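PDB 1WD5: hypothetical protein TT1426, which is of unknown function but is probably a type I phosphoribosyltransferase, of the family that generally transfers ribose 5-phosphate from PRPP to an acceptor. Local coordinates for residues A18-E23 with P148-V153; E107-V112 with E197-I202; G129-A134 with Q179-V184. All coordinates share one frame; numbering follows the deposited sequence.

Contact 1 (A18-E23 with P148-V153); sequences APLGLE and PRRVVV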
loop_
_atom_site.group_PDB
_atom_site.type_symbol
_atom_site.label_atom_id
_atom_site.label_comp_id
_atom_site.label_asym_id
_atom_site.label_seq_id
_atom_site.Cartn_x
_atom_site.Cartn_y
_atom_site.Cartn_z
ATOM N N ALA A 18 -3.049 -17.830 2.014
ATOM C CA ALA A 18 -4.120 -18.756 2.383
ATOM C C ALA A 18 -3.977 -19.424 3.755
ATOM O O ALA A 18 -4.951 -19.541 4.497
ATOM C CB ALA A 18 -4.272 -19.828 1.303
ATOM N N PRO A 19 -2.764 -19.875 4.108
ATOM C CA PRO A 19 -2.562 -20.529 5.406
ATOM C C PRO A 19 -2.725 -19.632 6.636
ATOM O O PRO A 19 -2.932 -20.131 7.741
ATOM C CB PRO A 19 -1.136 -21.078 5.302
ATOM C CG PRO A 19 -0.914 -21.223 3.821
ATOM C CD PRO A 19 -1.552 -19.974 3.282
ATOM N N LEU A 20 -2.635 -18.317 6.445
ATOM C CA LEU A 20 -2.736 -17.372 7.555
ATOM C C LEU A 20 -4.078 -17.316 8.272
ATOM O O LEU A 20 -4.173 -16.765 9.365
ATOM C CB LEU A 20 -2.366 -15.965 7.084
ATOM C CG LEU A 20 -0.935 -15.792 6.574
ATOM C CD1 LEU A 20 -0.698 -14.331 6.226
ATOM C CD2 LEU A 20 0.049 -16.251 7.637
ATOM N N GLY A 21 -5.120 -17.860 7.657
ATOM C CA GLY A 21 -6.425 -17.855 8.297
ATOM C C GLY A 21 -7.157 -16.525 8.303
ATOM O O GLY A 21 -7.946 -16.250 9.208
ATOM N N LEU A 22 -6.903 -15.691 7.304
ATOM C CA LEU A 22 -7.578 -14.404 7.216
ATOM C C LEU A 22 -9.032 -14.683 6.877
ATOM O O LEU A 22 -9.325 -15.626 6.152
ATOM C CB LEU A 22 -6.941 -13.555 6.122
ATOM C CG LEU A 22 -5.474 -13.208 6.368
ATOM C CD1 LEU A 22 -4.843 -12.697 5.089
ATOM C CD2 LEU A 22 -5.378 -12.172 7.480
ATOM N N GLU A 23 -9.946 -13.874 7.400
ATOM C CA GLU A 23 -11.364 -14.078 7.123
ATOM C C GLU A 23 -11.956 -12.930 6.310
ATOM O O GLU A 23 -11.975 -11.790 6.768
ATOM C CB GLU A 23 -12.130 -14.235 8.437
ATOM C CG GLU A 23 -11.599 -15.368 9.302
ATOM C CD GLU A 23 -12.370 -15.530 10.596
ATOM O OE1 GLU A 23 -12.471 -14.546 11.361
ATOM O OE2 GLU A 23 -12.871 -16.647 10.850
ATOM N N PRO A 148 -8.203 -1.654 12.391
ATOM C CA PRO A 148 -8.400 -2.960 11.759
ATOM C C PRO A 148 -8.123 -4.068 12.773
ATOM O O PRO A 148 -7.371 -3.867 13.729
ATOM C CB PRO A 148 -7.383 -2.945 10.626
ATOM C CG PRO A 148 -6.267 -2.167 11.217
ATOM C CD PRO A 148 -6.985 -1.008 11.876
ATOM N N ARG A 149 -8.737 -5.228 12.569
ATOM C CA ARG A 149 -8.546 -6.362 13.470
ATOM C C ARG A 149 -7.135 -6.913 13.329
ATOM O O ARG A 149 -6.501 -7.301 14.313
ATOM C CB ARG A 149 -9.552 -7.475 13.151
ATOM C CG ARG A 149 -9.487 -8.641 14.119
ATOM C CD ARG A 149 -10.596 -9.656 13.881
ATOM N NE ARG A 149 -10.388 -10.463 12.680
ATOM C CZ ARG A 149 -11.164 -11.486 12.333
ATOM N NH1 ARG A 149 -12.198 -11.823 13.094
ATOM N NH2 ARG A 149 -10.905 -12.182 11.236
ATOM N N ARG A 150 -6.643 -6.933 12.098
ATOM C CA ARG A 150 -5.317 -7.454 11.814
ATOM C C ARG A 150 -4.792 -6.838 10.521
ATOM O O ARG A 150 -5.564 -6.546 9.602
ATOM C CB ARG A 150 -5.404 -8.972 11.676
ATOM C CG ARG A 150 -4.106 -9.670 11.343
ATOM C CD ARG A 150 -4.360 -11.155 11.146
ATOM N NE ARG A 150 -3.145 -11.886 10.806
ATOM C CZ ARG A 150 -3.109 -13.191 10.558
ATOM N NH1 ARG A 150 -4.225 -13.908 10.612
ATOM N NH2 ARG A 150 -1.959 -13.781 10.259
ATOM N N VAL A 151 -3.481 -6.635 10.456
ATOM C CA VAL A 151 -2.863 -6.061 9.270
ATOM C C VAL A 151 -1.700 -6.932 8.809
ATOM O O VAL A 151 -0.842 -7.324 9.608
ATOM C CB VAL A 151 -2.345 -4.627 9.542
ATOM C CG1 VAL A 151 -1.794 -4.018 8.263
ATOM C CG2 VAL A 151 -3.471 -3.766 10.097
ATOM N N VAL A 152 -1.687 -7.247 7.518
ATOM C CA VAL A 152 -0.628 -8.059 6.936
ATOM C C VAL A 152 -0.103 -7.389 5.681
ATOM O O VAL A 152 -0.879 -7.009 4.802
ATOM C CB VAL A 152 -1.130 -9.466 6.539
ATOM C CG1 VAL A 152 -0.012 -10.236 5.846
ATOM C CG2 VAL A 152 -1.609 -10.222 7.763
ATOM N N VAL A 153 1.213 -7.232 5.602
ATOM C CA VAL A 153 1.835 -6.643 4.423
ATOM C C VAL A 153 2.222 -7.805 3.514
ATOM O O VAL A 153 2.960 -8.700 3.929
ATOM C CB VAL A 153 3.105 -5.854 4.788
ATOM C CG1 VAL A 153 3.866 -5.477 3.522
ATOM C CG2 VAL A 153 2.726 -4.605 5.574
HETATM O O HOH W 1 -14.056 -14.179 13.716
#
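Leu22 lays its CD2 methyl over one face of the Arg150 guanidinium, 3.5 Å above the plane and toward the rim. The contact joins a helix-to-strand loop to a strand of the alpha/beta fold typical of type I phosphoribosyltransferases. Residues 18-23 form the turn between helix 6-17 and strand 26-29. Residues 148-153 hold the start of strand 150-155, which lies between strands 122-126 and 171-174.

Arg150 reaches the turn with a fully stretched chain. Its CG is anti to the backbone N (chi1 178°), and the bonds beyond carry the guanidinium out to the loop. Arg150 NH1 donates to Leu20 O at 3.1 Å. The N-H...O angle is 161°. The oxygen lies in the guanidinium plane, but the donor sits above the carbonyl plane. The other terminal nitrogen, NH2, is salt-bridged to Glu171 on the next strand. Leu20 CB packs against Arg150 NH2 at 3.9 Å. Arg150 thus ties the turn to the sheet edge, with Leu22 on one face and Leu20 O at the edge.

Next to the guanidinium, the two leucines reach the buried Val152. Leu20 CD1 and Val152 CG1 meet tip to tip at 4.2 Å, and Leu22 CD2 comes to 4.3 Å from Val152 CG2. Leu20 also touches Val173.

Farther out, Glu23 and Arg149 form an exposed salt bridge. Arg149 NH2 meets Glu23 OE1 at 2.8 Å and approaches the anti lone pair. The two flat groups are nearly coplanar, 25° apart. NH2 also bridges to Asp122, whose carboxylate takes the backbone NH of Glu23 too. Arg149 NH1 makes a weak bond to the same Glu23 OE1. A water closes this corner: it donates to Glu23 OE1 at 2.9 Å and accepts from Arg149 NH1.

Contact 2 (E107-V112 with E197-I202); sequences ERYRRV and EDVEAI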
loop_
_atom_site.group_PDB
_atom_site.type_symbol
_atom_site.label_atom_id
_atom_site.label_comp_id
_atom_site.label_asym_id
_atom_site.label_seq_id
_atom_site.Cartn_x
_atom_site.Cartn_y
_atom_site.Cartn_z
ATOM N N GLU A 107 -10.549 11.584 -5.639
ATOM C CA GLU A 107 -11.915 11.906 -6.046
ATOM C C GLU A 107 -12.381 11.024 -7.196
ATOM O O GLU A 107 -13.502 10.517 -7.175
ATOM C CB GLU A 107 -12.044 13.381 -6.464
ATOM C CG GLU A 107 -11.644 14.387 -5.388
ATOM C CD GLU A 107 -12.027 15.827 -5.740
ATOM O OE1 GLU A 107 -11.995 16.184 -6.940
ATOM O OE2 GLU A 107 -12.346 16.605 -4.813
ATOM N N ARG A 108 -11.532 10.831 -8.201
ATOM C CA ARG A 108 -11.943 10.004 -9.327
ATOM C C ARG A 108 -12.067 8.530 -8.976
ATOM O O ARG A 108 -12.953 7.850 -9.486
ATOM C CB ARG A 108 -11.014 10.201 -10.535
ATOM C CG ARG A 108 -9.537 10.038 -10.285
ATOM C CD ARG A 108 -8.753 10.721 -11.413
ATOM N NE ARG A 108 -7.317 10.777 -11.142
ATOM C CZ ARG A 108 -6.469 11.610 -11.740
ATOM N NH1 ARG A 108 -6.909 12.470 -12.652
ATOM N NH2 ARG A 108 -5.181 11.586 -11.422
ATOM N N TYR A 109 -11.195 8.026 -8.109
ATOM C CA TYR A 109 -11.287 6.622 -7.717
ATOM C C TYR A 109 -12.548 6.407 -6.872
ATOM O O TYR A 109 -13.266 5.422 -7.051
ATOM C CB TYR A 109 -10.063 6.194 -6.898
ATOM C CG TYR A 109 -8.762 6.028 -7.673
ATOM C CD1 TYR A 109 -7.588 5.668 -7.009
ATOM C CD2 TYR A 109 -8.702 6.218 -9.053
ATOM C CE1 TYR A 109 -6.391 5.500 -7.690
ATOM C CE2 TYR A 109 -7.503 6.049 -9.753
ATOM C CZ TYR A 109 -6.352 5.691 -9.060
ATOM O OH TYR A 109 -5.157 5.511 -9.722
ATOM N N ARG A 110 -12.821 7.332 -5.957
ATOM C CA ARG A 110 -13.988 7.203 -5.090
ATOM C C ARG A 110 -15.301 7.370 -5.835
ATOM O O ARG A 110 -16.350 6.955 -5.349
ATOM C CB ARG A 110 -13.907 8.193 -3.922
ATOM C CG ARG A 110 -12.813 7.845 -2.907
ATOM C CD ARG A 110 -12.962 6.405 -2.431
ATOM N NE ARG A 110 -11.818 5.922 -1.655
ATOM C CZ ARG A 110 -11.435 4.648 -1.625
ATOM N NH1 ARG A 110 -12.107 3.748 -2.329
ATOM N NH2 ARG A 110 -10.397 4.267 -0.892
ATOM N N ARG A 111 -15.248 7.974 -7.018
ATOM C CA ARG A 111 -16.455 8.148 -7.808
ATOM C C ARG A 111 -16.913 6.800 -8.371
ATOM O O ARG A 111 -18.108 6.583 -8.570
ATOM C CB ARG A 111 -16.204 9.133 -8.944
ATOM C CG ARG A 111 -17.425 9.423 -9.805
ATOM C CD ARG A 111 -17.219 10.723 -10.559
ATOM N NE ARG A 111 -17.046 11.829 -9.626
ATOM C CZ ARG A 111 -16.102 12.761 -9.732
ATOM N NH1 ARG A 111 -15.240 12.720 -10.739
ATOM N NH2 ARG A 111 -16.019 13.730 -8.829
ATOM N N VAL A 112 -15.967 5.895 -8.618
ATOM C CA VAL A 112 -16.299 4.577 -9.158
ATOM C C VAL A 112 -16.373 3.465 -8.107
ATOM O O VAL A 112 -16.968 2.420 -8.355
ATOM C CB VAL A 112 -15.298 4.144 -10.259
ATOM C CG1 VAL A 112 -15.315 5.144 -11.395
ATOM C CG2 VAL A 112 -13.898 4.024 -9.684
ATOM N N GLU A 197 -6.907 5.012 -15.598
ATOM C CA GLU A 197 -8.106 4.437 -16.196
ATOM C C GLU A 197 -8.130 2.929 -15.959
ATOM O O GLU A 197 -9.195 2.345 -15.765
ATOM C CB GLU A 197 -8.176 4.728 -17.699
ATOM C CG GLU A 197 -8.239 6.209 -18.051
ATOM C CD GLU A 197 -8.866 6.460 -19.417
ATOM O OE1 GLU A 197 -8.714 5.599 -20.312
ATOM O OE2 GLU A 197 -9.501 7.525 -19.594
ATOM N N ASP A 198 -6.959 2.292 -15.979
ATOM C CA ASP A 198 -6.905 0.852 -15.722
ATOM C C ASP A 198 -7.307 0.588 -14.267
ATOM O O ASP A 198 -8.021 -0.370 -13.979
ATOM C CB ASP A 198 -5.501 0.290 -15.981
ATOM C CG ASP A 198 -5.108 0.338 -17.452
ATOM O OD1 ASP A 198 -6.000 0.213 -18.319
ATOM O OD2 ASP A 198 -3.901 0.483 -17.744
ATOM N N VAL A 199 -6.856 1.438 -13.349
ATOM C CA VAL A 199 -7.206 1.263 -11.944
ATOM C C VAL A 199 -8.705 1.462 -11.763
ATOM O O VAL A 199 -9.346 0.716 -11.030
ATOM C CB VAL A 199 -6.451 2.251 -11.034
ATOM C CG1 VAL A 199 -6.983 2.156 -9.603
ATOM C CG2 VAL A 199 -4.951 1.932 -11.055
ATOM N N GLU A 200 -9.261 2.462 -12.440
ATOM C CA GLU A 200 -10.691 2.737 -12.356
ATOM C C GLU A 200 -11.505 1.557 -12.868
ATOM O O GLU A 200 -12.542 1.216 -12.296
ATOM C CB GLU A 200 -11.052 3.981 -13.166
ATOM C CG GLU A 200 -10.746 5.302 -12.475
ATOM C CD GLU A 200 -11.142 6.500 -13.325
ATOM O OE1 GLU A 200 -12.250 6.480 -13.907
ATOM O OE2 GLU A 200 -10.349 7.464 -13.403
ATOM N N ALA A 201 -11.042 0.946 -13.954
ATOM C CA ALA A 201 -11.730 -0.203 -14.542
ATOM C C ALA A 201 -11.789 -1.340 -13.522
ATOM O O ALA A 201 -12.818 -1.999 -13.366
ATOM C CB ALA A 201 -11.000 -0.662 -15.792
ATOM N N ILE A 202 -10.677 -1.561 -12.826
ATOM C CA ILE A 202 -10.613 -2.608 -11.818
ATOM C C ILE A 202 -11.534 -2.289 -10.645
ATOM O O ILE A 202 -12.305 -3.142 -10.208
ATOM C CB ILE A 202 -9.176 -2.783 -11.301
ATOM C CG1 ILE A 202 -8.293 -3.327 -12.427
ATOM C CG2 ILE A 202 -9.162 -3.723 -10.103
ATOM C CD1 ILE A 202 -6.835 -3.438 -12.065
HETATM O O HOH W 2 -14.021 8.619 -12.028
#
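Tyr109 and Val199 form the apolar centre of a helix pair. The last turns of the long helix 88-112 pack beside the C-terminal helix 196-204, on one flank of the alpha/beta fold. The two short segments run nearly parallel, with axes 9.5 Å apart and a crossing angle of -25°.

The main apolar contact is a CH-pi interaction. Val199 CG1 lies over one face of the Tyr109 ring, 3.9 Å from the centroid and 23° off the normal. CG1 points anti to its own backbone N (chi1 173°), which turns it to the ring. The phenol is buried among Val51 and Leu53 of strand 48-59, and Tyr109 OH is hydrogen-bonded to Asp196 just before the 197-202 segment. That bond should help fix the rotation of the ring.

Further van der Waals contacts come from Glu200, whose extended chain crosses Tyr109 and Val112 at about a right angle. Glu200 CG meets Tyr109 CD2 obliquely at 4.1 Å. Val112 packs on Glu200 from one turn on, with Val112 CG2 4.1 Å from Glu200 O. Leu203 and Leu204 also touch Val112.

The polar contacts are loose. Glu200 crosses Arg108 at about a right angle, with Glu200 OE2 4.0 Å from Arg108 CB. The charges stay apart, with Arg108 NE 5.0 Å from Glu200 OE2, so any attraction is probably only long-range. Arg108 NH2 makes a long, weak ion pair with Asp196. No direct hydrogen bond joins the two segments, but one water does. It donates to Arg108 O at 2.9 Å and, weakly, to Glu200 OE1 at 3.4 Å.

Contact 3 (G129-A134 with Q179-V184); sequences GVATGA and QDFAAV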
loop_
_atom_site.group_PDB
_atom_site.type_symbol
_atom_site.label_atom_id
_atom_site.label_comp_id
_atom_site.label_asym_id
_atom_site.label_seq_id
_atom_site.Cartn_x
_atom_site.Cartn_y
_atom_site.Cartn_z
ATOM N N GLY A 129 5.717 -4.657 -5.611
ATOM C CA GLY A 129 7.088 -4.779 -5.145
ATOM C C GLY A 129 7.428 -3.683 -4.144
ATOM O O GLY A 129 6.707 -2.688 -4.049
ATOM N N VAL A 130 8.511 -3.859 -3.390
ATOM C CA VAL A 130 8.915 -2.853 -2.413
ATOM C C VAL A 130 10.429 -2.645 -2.390
ATOM O O VAL A 130 11.171 -3.452 -1.828
ATOM C CB VAL A 130 8.457 -3.230 -0.992
ATOM C CG1 VAL A 130 8.736 -2.082 -0.040
ATOM C CG2 VAL A 130 6.976 -3.561 -0.993
ATOM N N ALA A 131 10.880 -1.549 -2.988
ATOM C CA ALA A 131 12.302 -1.240 -3.037
ATOM C C ALA A 131 12.804 -0.627 -1.729
ATOM O O ALA A 131 13.831 -1.049 -1.193
ATOM C CB ALA A 131 12.590 -0.297 -4.201
ATOM N N THR A 132 12.081 0.364 -1.215
ATOM C CA THR A 132 12.482 1.024 0.025
ATOM C C THR A 132 11.425 0.923 1.116
ATOM O O THR A 132 11.752 0.957 2.302
ATOM C CB THR A 132 12.768 2.513 -0.202
ATOM O OG1 THR A 132 11.537 3.196 -0.453
ATOM C CG2 THR A 132 13.701 2.704 -1.393
ATOM N N GLY A 133 10.161 0.821 0.713
ATOM C CA GLY A 133 9.081 0.708 1.679
ATOM C C GLY A 133 8.462 2.027 2.113
ATOM O O GLY A 133 7.576 2.054 2.969
ATOM N N ALA A 134 8.915 3.125 1.523
ATOM C CA ALA A 134 8.400 4.446 1.879
ATOM C C ALA A 134 6.876 4.547 1.805
ATOM O O ALA A 134 6.225 4.917 2.781
ATOM C CB ALA A 134 9.031 5.507 0.986
ATOM N N GLN A 179 18.985 -10.889 -2.056
ATOM C CA GLN A 179 20.100 -10.208 -1.404
ATOM C C GLN A 179 20.738 -9.178 -2.328
ATOM O O GLN A 179 21.455 -8.290 -1.876
ATOM C CB GLN A 179 21.162 -11.223 -0.972
ATOM C CG GLN A 179 20.849 -11.953 0.321
ATOM C CD GLN A 179 20.964 -11.052 1.541
ATOM O OE1 GLN A 179 20.201 -10.100 1.701
ATOM N NE2 GLN A 179 21.927 -11.351 2.407
ATOM N N ASP A 180 20.475 -9.305 -3.624
ATOM C CA ASP A 180 21.025 -8.384 -4.612
ATOM C C ASP A 180 19.906 -7.648 -5.343
ATOM O O ASP A 180 19.976 -7.420 -6.554
ATOM C CB ASP A 180 21.897 -9.151 -5.612
ATOM C CG ASP A 180 21.139 -10.257 -6.323
ATOM O OD1 ASP A 180 20.492 -11.079 -5.639
ATOM O OD2 ASP A 180 21.199 -10.310 -7.570
ATOM N N PHE A 181 18.880 -7.270 -4.588
ATOM C CA PHE A 181 17.727 -6.565 -5.137
ATOM C C PHE A 181 18.133 -5.468 -6.108
ATOM O O PHE A 181 18.906 -4.579 -5.765
ATOM C CB PHE A 181 16.902 -5.940 -4.013
ATOM C CG PHE A 181 15.632 -5.288 -4.482
ATOM C CD1 PHE A 181 14.478 -6.042 -4.682
ATOM C CD2 PHE A 181 15.590 -3.920 -4.735
ATOM C CE1 PHE A 181 13.301 -5.440 -5.126
ATOM C CE2 PHE A 181 14.419 -3.309 -5.179
ATOM C CZ PHE A 181 13.276 -4.068 -5.374
ATOM N N ALA A 182 17.599 -5.535 -7.322
ATOM C CA ALA A 182 17.890 -4.538 -8.338
ATOM C C ALA A 182 16.779 -3.494 -8.311
ATOM O O ALA A 182 16.894 -2.462 -7.654
ATOM C CB ALA A 182 17.957 -5.199 -9.706
ATOM N N ALA A 183 15.701 -3.780 -9.029
ATOM C CA ALA A 183 14.548 -2.896 -9.101
ATOM C C ALA A 183 13.314 -3.781 -9.225
ATOM O O ALA A 183 13.402 -4.909 -9.716
ATOM C CB ALA A 183 14.666 -1.980 -10.310
ATOM N N VAL A 184 12.165 -3.285 -8.779
ATOM C CA VAL A 184 10.943 -4.080 -8.853
ATOM C C VAL A 184 10.676 -4.617 -10.253
ATOM O O VAL A 184 10.402 -5.801 -10.425
ATOM C CB VAL A 184 9.715 -3.274 -8.408
ATOM C CG1 VAL A 184 8.456 -4.098 -8.623
ATOM C CG2 VAL A 184 9.852 -2.887 -6.942
#
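The Phe181 ring meets Ala131 obliquely, while the backbone N of Ala183 lies over one face toward the rim and Val184 CG2 sits at the edge, in the ring plane. Residues 129-134 (GVATGA) match the PRPP-binding loop motif of type I phosphoribosyltransferases, which in relatives holds the 5'-phosphate of PRPP. The same role is probable here. Residues 179-184 come from the loop after strand 171-174, so the contact joins two loops following strands of the central sheet.

Phe181 CE2 touches Ala131 CB at 3.7 Å. The ring gets there because its CG is anti to the backbone N (chi1 -175°), which extends it toward the other loop. Phe181 also packs on Val157 and Ser159, and Ser159 OG is hydrogen-bonded to Ala131 O. Losing the ring to an alanine at Phe181 is likely to leave Ala131 CB without its aromatic partner and the Val184 methyl without the ring at its side.

Val184 presses on Gly129 with both methyls. Val184 CG1 lies 3.8 Å from Gly129 CA, and Val184 CG2 lies 3.8 Å from Gly129 C. The fit is tight: a CB on Gly129 would fall 2.4 Å from Val184 CG1, a clash. Val184 CG2 also comes to 3.9 Å from Val130 N. No hydrogen bond crosses between the segments.

Beyond the contact, the loop turns into helix 134-144. Gly133 takes the N-cap position, with backbone angles suited to glycine. Thr132 makes an ST turn here: its OG1 accepts from Ala134 N at 3.3 Å, with an N-H...O angle of 166°.

In the fold
Contacts 1 and 3 both build on the parallel part of the central mixed sheet. Contact 1 sits at the surface, where a turn meets the start of strand 150-155, and it relies on arginine bonds and a salt bridge. Contact 3 is partly buried. It joins the loops after strands 122-126 and 171-174, the two that flank strand 150-155 of contact 1, by van der Waals fit, with no hydrogen bond between its segments. Contact 2 is also partly buried, but it pairs two helices on another flank, by CH-pi packing and a water bridge. Contacts 1 and 3 come within about 6 Å at their nearest atoms, while contact 2 stays about 14 Å from each.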